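Local coordinates for Alpha/beta hydrolase fold protein (Sphaerobacter thermophilus, PDB 3R0V), which probably acts as a hydrolase of the alpha/beta hydrolase fold and binds D-malate in the crystal, at residues 73-78 with 107-112; 236-241 with 253-258. All coordinates share one frame; numbering follows the deposited sequence.

Both contacts reach the same central sheet but at different places along it. Interaction 1 joins helix 71-84 to the turn leading into strand 111-117; interaction 2 packs helix 249-260 on the edge strand 235-239. Strand 209-213 lies between those two strands. The contact centres are 23 Å apart, their nearest atoms about 11 Å apart, and they do not touch. Neither lines the pocket: the side chain of Leu78 is about 12 Å from that of Ser96, which binds malate, and the side chain of Leu240 is about 14 Å from the bound D-malate. Interaction 1 adjoins the far end of helix 96-106, which begins beside a probable nucleophile elbow at Ser95.

Interaction 1 of 2, residues 73-78 with 107-112; sequences REIEDL and SGLPIT
Ile75 and Leu78 meet Leu109 through aliphatic branches, whereas the flat groups of Arg73 and Glu76 pair within the helix: the guanidinium receives the carboxylate at its edge, in plane. The grip is side-on, with Arg73 NE 2.8 Å from Glu76 OE1. Arg73 NH1 completes it at 3.0 Å from Glu76 OE2. The carboxylate is tilted, since OE1 is approached from above its plane. Glu76 leaves the helix facing away from 107-112, and neither its side chain nor that of Arg73 touches that segment.

Leu109 does most of the touching. Its CD1 lies 3.6 Å from Ile75 O and 4.0 Å from Ile75 CG2, and it also meets Leu78 CG at 4.2 Å. A chi1 of -65° sets Ile75 CG1 beside the backbone N, so the short branch CG2 takes Leu109 while the longer one carries CD1 to Ser107 OG. That hydroxyl is hydrogen-bonded to Leu103 O and Arg201 NH2. Gly108 closes helix 96-106 in a Schellman motif, its positive phi suiting glycine, and Ala104 of that helix touches both leucines. Branched aliphatic side chains in van der Waals contact, without directional bonds between the segments, imply cohesion by dispersion and exclusion of water.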
loop_
_atom_site.group_PDB
_atom_site.type_symbol
_atom_site.label_atom_id
_atom_site.label_comp_id
_atom_site.label_asym_id
_atom_site.label_seq_id
_atom_site.Cartn_x
_atom_site.Cartn_y
_atom_site.Cartn_z
ATOM N N ARG A 73 14.303 0.630 -5.443
ATOM C CA ARG A 73 14.149 2.072 -5.621
ATOM C C ARG A 73 12.984 2.599 -4.783
ATOM O O ARG A 73 13.085 3.696 -4.238
ATOM C CB ARG A 73 13.954 2.470 -7.091
ATOM C CG ARG A 73 15.069 2.034 -8.031
ATOM C CD ARG A 73 16.387 2.778 -7.757
ATOM N NE ARG A 73 17.194 2.094 -6.755
ATOM C CZ ARG A 73 17.889 0.985 -6.988
ATOM N NH1 ARG A 73 18.607 0.439 -6.014
ATOM N NH2 ARG A 73 17.869 0.418 -8.193
ATOM N N GLU A 74 11.885 1.848 -4.692
ATOM C CA GLU A 74 10.761 2.313 -3.873
ATOM C C GLU A 74 11.032 2.214 -2.369
ATOM O O GLU A 74 10.511 3.019 -1.590
ATOM C CB GLU A 74 9.457 1.603 -4.247
ATOM C CG GLU A 74 9.055 1.876 -5.693
ATOM C CD GLU A 74 7.551 1.826 -5.897
ATOM O OE1 GLU A 74 7.020 0.758 -6.264
ATOM O OE2 GLU A 74 6.888 2.853 -5.667
ATOM N N ILE A 75 11.846 1.250 -1.960
ATOM C CA ILE A 75 12.309 1.214 -0.573
ATOM C C ILE A 75 13.157 2.464 -0.305
ATOM O O ILE A 75 12.999 3.114 0.733
ATOM C CB ILE A 75 13.092 -0.072 -0.289
ATOM C CG1 ILE A 75 12.154 -1.276 -0.409
ATOM C CG2 ILE A 75 13.740 -0.031 1.103
ATOM C CD1 ILE A 75 12.877 -2.626 -0.313
ATOM N N GLU A 76 14.023 2.830 -1.251
ATOM C CA GLU A 76 14.828 4.036 -1.115
ATOM C C GLU A 76 13.950 5.291 -1.101
ATOM O O GLU A 76 14.247 6.257 -0.382
ATOM C CB GLU A 76 15.873 4.095 -2.229
ATOM C CG GLU A 76 16.935 3.005 -2.086
ATOM C CD GLU A 76 17.740 2.755 -3.359
ATOM O OE1 GLU A 76 17.578 3.490 -4.357
ATOM O OE2 GLU A 76 18.552 1.809 -3.350
ATOM N N ASP A 77 12.867 5.286 -1.877
ATOM C CA ASP A 77 11.938 6.418 -1.840
ATOM C C ASP A 77 11.356 6.568 -0.433
ATOM O O ASP A 77 11.303 7.669 0.122
ATOM C CB ASP A 77 10.787 6.262 -2.847
ATOM C CG ASP A 77 11.250 6.237 -4.302
ATOM O OD1 ASP A 77 12.333 6.760 -4.620
ATOM O OD2 ASP A 77 10.497 5.697 -5.139
ATOM N N LEU A 78 10.891 5.460 0.128
ATOM C CA LEU A 78 10.327 5.485 1.469
ATOM C C LEU A 78 11.391 5.918 2.480
ATOM O O LEU A 78 11.105 6.699 3.394
ATOM C CB LEU A 78 9.732 4.121 1.810
ATOM C CG LEU A 78 9.150 3.978 3.220
ATOM C CD1 LEU A 78 8.135 5.084 3.514
ATOM C CD2 LEU A 78 8.511 2.590 3.380
ATOM N N SER A 107 14.089 -4.853 5.499
ATOM C CA SER A 107 15.358 -4.388 4.950
ATOM C C SER A 107 16.114 -3.496 5.916
ATOM O O SER A 107 17.241 -3.097 5.630
ATOM C CB SER A 107 15.133 -3.631 3.641
ATOM O OG SER A 107 14.561 -4.476 2.657
ATOM N N GLY A 108 15.494 -3.162 7.042
ATOM C CA GLY A 108 16.174 -2.381 8.060
ATOM C C GLY A 108 15.931 -0.880 8.073
ATOM O O GLY A 108 16.672 -0.152 8.732
ATOM N N LEU A 109 14.919 -0.390 7.360
ATOM C CA LEU A 109 14.612 1.040 7.466
ATOM C C LEU A 109 14.177 1.393 8.887
ATOM O O LEU A 109 13.637 0.540 9.605
ATOM C CB LEU A 109 13.524 1.467 6.484
ATOM C CG LEU A 109 13.866 1.480 4.990
ATOM C CD1 LEU A 109 12.859 2.328 4.233
ATOM C CD2 LEU A 109 15.267 1.982 4.731
ATOM N N PRO A 110 14.389 2.660 9.289
ATOM C CA PRO A 110 14.042 3.086 10.652
ATOM C C PRO A 110 12.549 3.330 10.837
ATOM O O PRO A 110 12.078 4.458 11.023
ATOM C CB PRO A 110 14.864 4.368 10.835
ATOM C CG PRO A 110 15.047 4.901 9.457
ATOM C CD PRO A 110 15.152 3.687 8.558
ATOM N N ILE A 111 11.804 2.231 10.755
ATOM C CA ILE A 111 10.373 2.195 11.028
ATOM C C ILE A 111 10.206 1.710 12.467
ATOM O O ILE A 111 10.641 0.600 12.811
ATOM C CB ILE A 111 9.663 1.232 10.044
ATOM C CG1 ILE A 111 9.876 1.721 8.604
ATOM C CG2 ILE A 111 8.179 1.136 10.350
ATOM C CD1 ILE A 111 9.356 0.784 7.520
ATOM N N THR A 112 9.594 2.538 13.311
ATOM C CA THR A 112 9.561 2.225 14.735
ATOM C C THR A 112 8.321 1.429 15.154
ATOM O O THR A 112 8.393 0.625 16.080
ATOM C CB THR A 112 9.705 3.485 15.581
ATOM O OG1 THR A 112 8.721 4.440 15.175
ATOM C CG2 THR A 112 11.092 4.094 15.386
#

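Interaction 2 of 2, residues 236-241 with 253-258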
loop_
_atom_site.group_PDB
_atom_site.type_symbol
_atom_site.label_atom_id
_atom_site.label_comp_id
_atom_site.label_asym_id
_atom_site.label_seq_id
_atom_site.Cartn_x
_atom_site.Cartn_y
_atom_site.Cartn_z
ATOM N N ARG A 236 -0.282 -7.926 16.189
ATOM C CA ARG A 236 -1.681 -8.205 16.485
ATOM C C ARG A 236 -2.519 -8.091 15.227
ATOM O O ARG A 236 -2.117 -7.450 14.248
ATOM C CB ARG A 236 -2.213 -7.242 17.531
ATOM C CG ARG A 236 -1.634 -7.461 18.918
ATOM C CD ARG A 236 -2.309 -6.530 19.901
ATOM N NE ARG A 236 -1.715 -6.590 21.231
ATOM C CZ ARG A 236 -2.136 -5.858 22.256
ATOM N NH1 ARG A 236 -3.152 -5.019 22.094
ATOM N NH2 ARG A 236 -1.547 -5.961 23.441
ATOM N N TYR A 237 -3.694 -8.701 15.275
ATOM C CA TYR A 237 -4.592 -8.788 14.133
ATOM C C TYR A 237 -5.938 -8.180 14.510
ATOM O O TYR A 237 -6.611 -8.668 15.420
ATOM C CB TYR A 237 -4.741 -10.270 13.745
ATOM C CG TYR A 237 -5.813 -10.605 12.735
ATOM C CD1 TYR A 237 -6.200 -9.704 11.743
ATOM C CD2 TYR A 237 -6.445 -11.843 12.776
ATOM C CE1 TYR A 237 -7.192 -10.039 10.824
ATOM C CE2 TYR A 237 -7.424 -12.180 11.875
ATOM C CZ TYR A 237 -7.797 -11.282 10.897
ATOM O OH TYR A 237 -8.784 -11.638 9.999
ATOM N N VAL A 238 -6.330 -7.112 13.821
ATOM C CA VAL A 238 -7.586 -6.431 14.099
ATOM C C VAL A 238 -8.477 -6.449 12.867
ATOM O O VAL A 238 -8.023 -6.166 11.751
ATOM C CB VAL A 238 -7.352 -4.955 14.519
ATOM C CG1 VAL A 238 -8.677 -4.206 14.689
ATOM C CG2 VAL A 238 -6.533 -4.883 15.788
ATOM N N THR A 239 -9.752 -6.775 13.063
ATOM C CA THR A 239 -10.746 -6.615 12.003
ATOM C C THR A 239 -11.539 -5.345 12.285
ATOM O O THR A 239 -12.138 -5.195 13.354
ATOM C CB THR A 239 -11.717 -7.811 11.925
ATOM O OG1 THR A 239 -10.971 -9.009 11.680
ATOM C CG2 THR A 239 -12.742 -7.602 10.820
ATOM N N LEU A 240 -11.522 -4.418 11.337
ATOM C CA LEU A 240 -12.182 -3.132 11.524
ATOM C C LEU A 240 -13.694 -3.247 11.496
ATOM O O LEU A 240 -14.234 -4.255 11.030
ATOM C CB LEU A 240 -11.710 -2.138 10.474
ATOM C CG LEU A 240 -10.207 -1.883 10.444
ATOM C CD1 LEU A 240 -9.930 -0.875 9.335
ATOM C CD2 LEU A 240 -9.690 -1.374 11.781
ATOM N N GLU A 241 -14.358 -2.202 11.986
ATOM C CA GLU A 241 -15.812 -2.170 12.114
ATOM C C GLU A 241 -16.475 -1.339 11.017
ATOM O O GLU A 241 -17.518 -0.733 11.256
ATOM C CB GLU A 241 -16.216 -1.581 13.471
ATOM C CG GLU A 241 -15.758 -2.360 14.697
ATOM C CD GLU A 241 -16.055 -1.606 15.987
ATOM O OE1 GLU A 241 -17.229 -1.221 16.191
ATOM O OE2 GLU A 241 -15.120 -1.381 16.788
ATOM N N ALA A 253 -8.693 5.403 11.937
ATOM C CA ALA A 253 -7.909 6.332 12.748
ATOM C C ALA A 253 -7.835 5.988 14.237
ATOM O O ALA A 253 -6.757 6.010 14.803
ATOM C CB ALA A 253 -8.397 7.766 12.551
ATOM N N PRO A 254 -8.976 5.678 14.882
ATOM C CA PRO A 254 -8.924 5.392 16.322
ATOM C C PRO A 254 -8.040 4.189 16.637
ATOM O O PRO A 254 -7.351 4.178 17.660
ATOM C CB PRO A 254 -10.385 5.102 16.679
ATOM C CG PRO A 254 -11.179 5.791 15.605
ATOM C CD PRO A 254 -10.354 5.654 14.361
ATOM N N VAL A 255 -8.062 3.189 15.758
ATOM C CA VAL A 255 -7.229 2.000 15.928
ATOM C C VAL A 255 -5.742 2.346 15.785
ATOM O O VAL A 255 -4.898 1.880 16.561
ATOM C CB VAL A 255 -7.618 0.900 14.924
ATOM C CG1 VAL A 255 -6.709 -0.301 15.054
ATOM C CG2 VAL A 255 -9.080 0.484 15.122
ATOM N N LEU A 256 -5.423 3.165 14.792
ATOM C CA LEU A 256 -4.053 3.631 14.619
ATOM C C LEU A 256 -3.590 4.493 15.778
ATOM O O LEU A 256 -2.455 4.366 16.225
ATOM C CB LEU A 256 -3.903 4.419 13.320
ATOM C CG LEU A 256 -4.006 3.618 12.032
ATOM C CD1 LEU A 256 -3.769 4.555 10.862
ATOM C CD2 LEU A 256 -2.995 2.474 12.000
ATOM N N VAL A 257 -4.454 5.383 16.256
ATOM C CA VAL A 257 -4.071 6.238 17.372
ATOM C C VAL A 257 -3.728 5.389 18.587
ATOM O O VAL A 257 -2.712 5.616 19.230
ATOM C CB VAL A 257 -5.174 7.245 17.733
ATOM C CG1 VAL A 257 -4.864 7.923 19.067
ATOM C CG2 VAL A 257 -5.335 8.275 16.625
ATOM N N GLU A 258 -4.568 4.399 18.882
ATOM C CA GLU A 258 -4.330 3.515 20.021
ATOM C C GLU A 258 -3.028 2.739 19.856
ATOM O O GLU A 258 -2.226 2.638 20.787
ATOM C CB GLU A 258 -5.502 2.543 20.181
ATOM C CG GLU A 258 -5.548 1.812 21.521
ATOM C CD GLU A 258 -4.542 0.678 21.635
ATOM O OE1 GLU A 258 -4.252 0.020 20.611
ATOM O OE2 GLU A 258 -4.045 0.439 22.757
#
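Val255 reaches from the helix toward the strand with both branches of its fork, one directed to Val238 and the other to Leu240. Its CG2 lies 3.9 Å from Leu240 CD2, the closest approach in the contact, and its CG1 stands a looser 4.4 Å from Val238 CG1. The torsion sorts the branches: with CG1 anti to the backbone N (chi1 177°), CG2 sits beside that nitrogen and meets the leucine. Leu240 is set at a slant to the valine; its first bond does not aim at the helix, and chi2 of 180° puts CD1 in line with the extended chain and turns the other branch, CD2, onto Val255. The stubby valines aim directly across, while Leu240, leaving its backbone at an angle just past the strand, needs the longer chain to reach Val255.

Leu210 and Met212 of the adjoining strand 209-213 also touch Val255, so its side chain rests on two strands. Beyond it, Arg236 NH1 and Glu258 OE1 stay 5.4 Å apart, giving at most a weak long-range attraction. Tyr237, next in the strand, instead packs on helix 219-231, as alternation predicts. Helices on both faces of a mostly parallel sheet are shared by many alpha/beta folds; here the last strand and C-terminal helix supply the end of the alpha/beta hydrolase sheet.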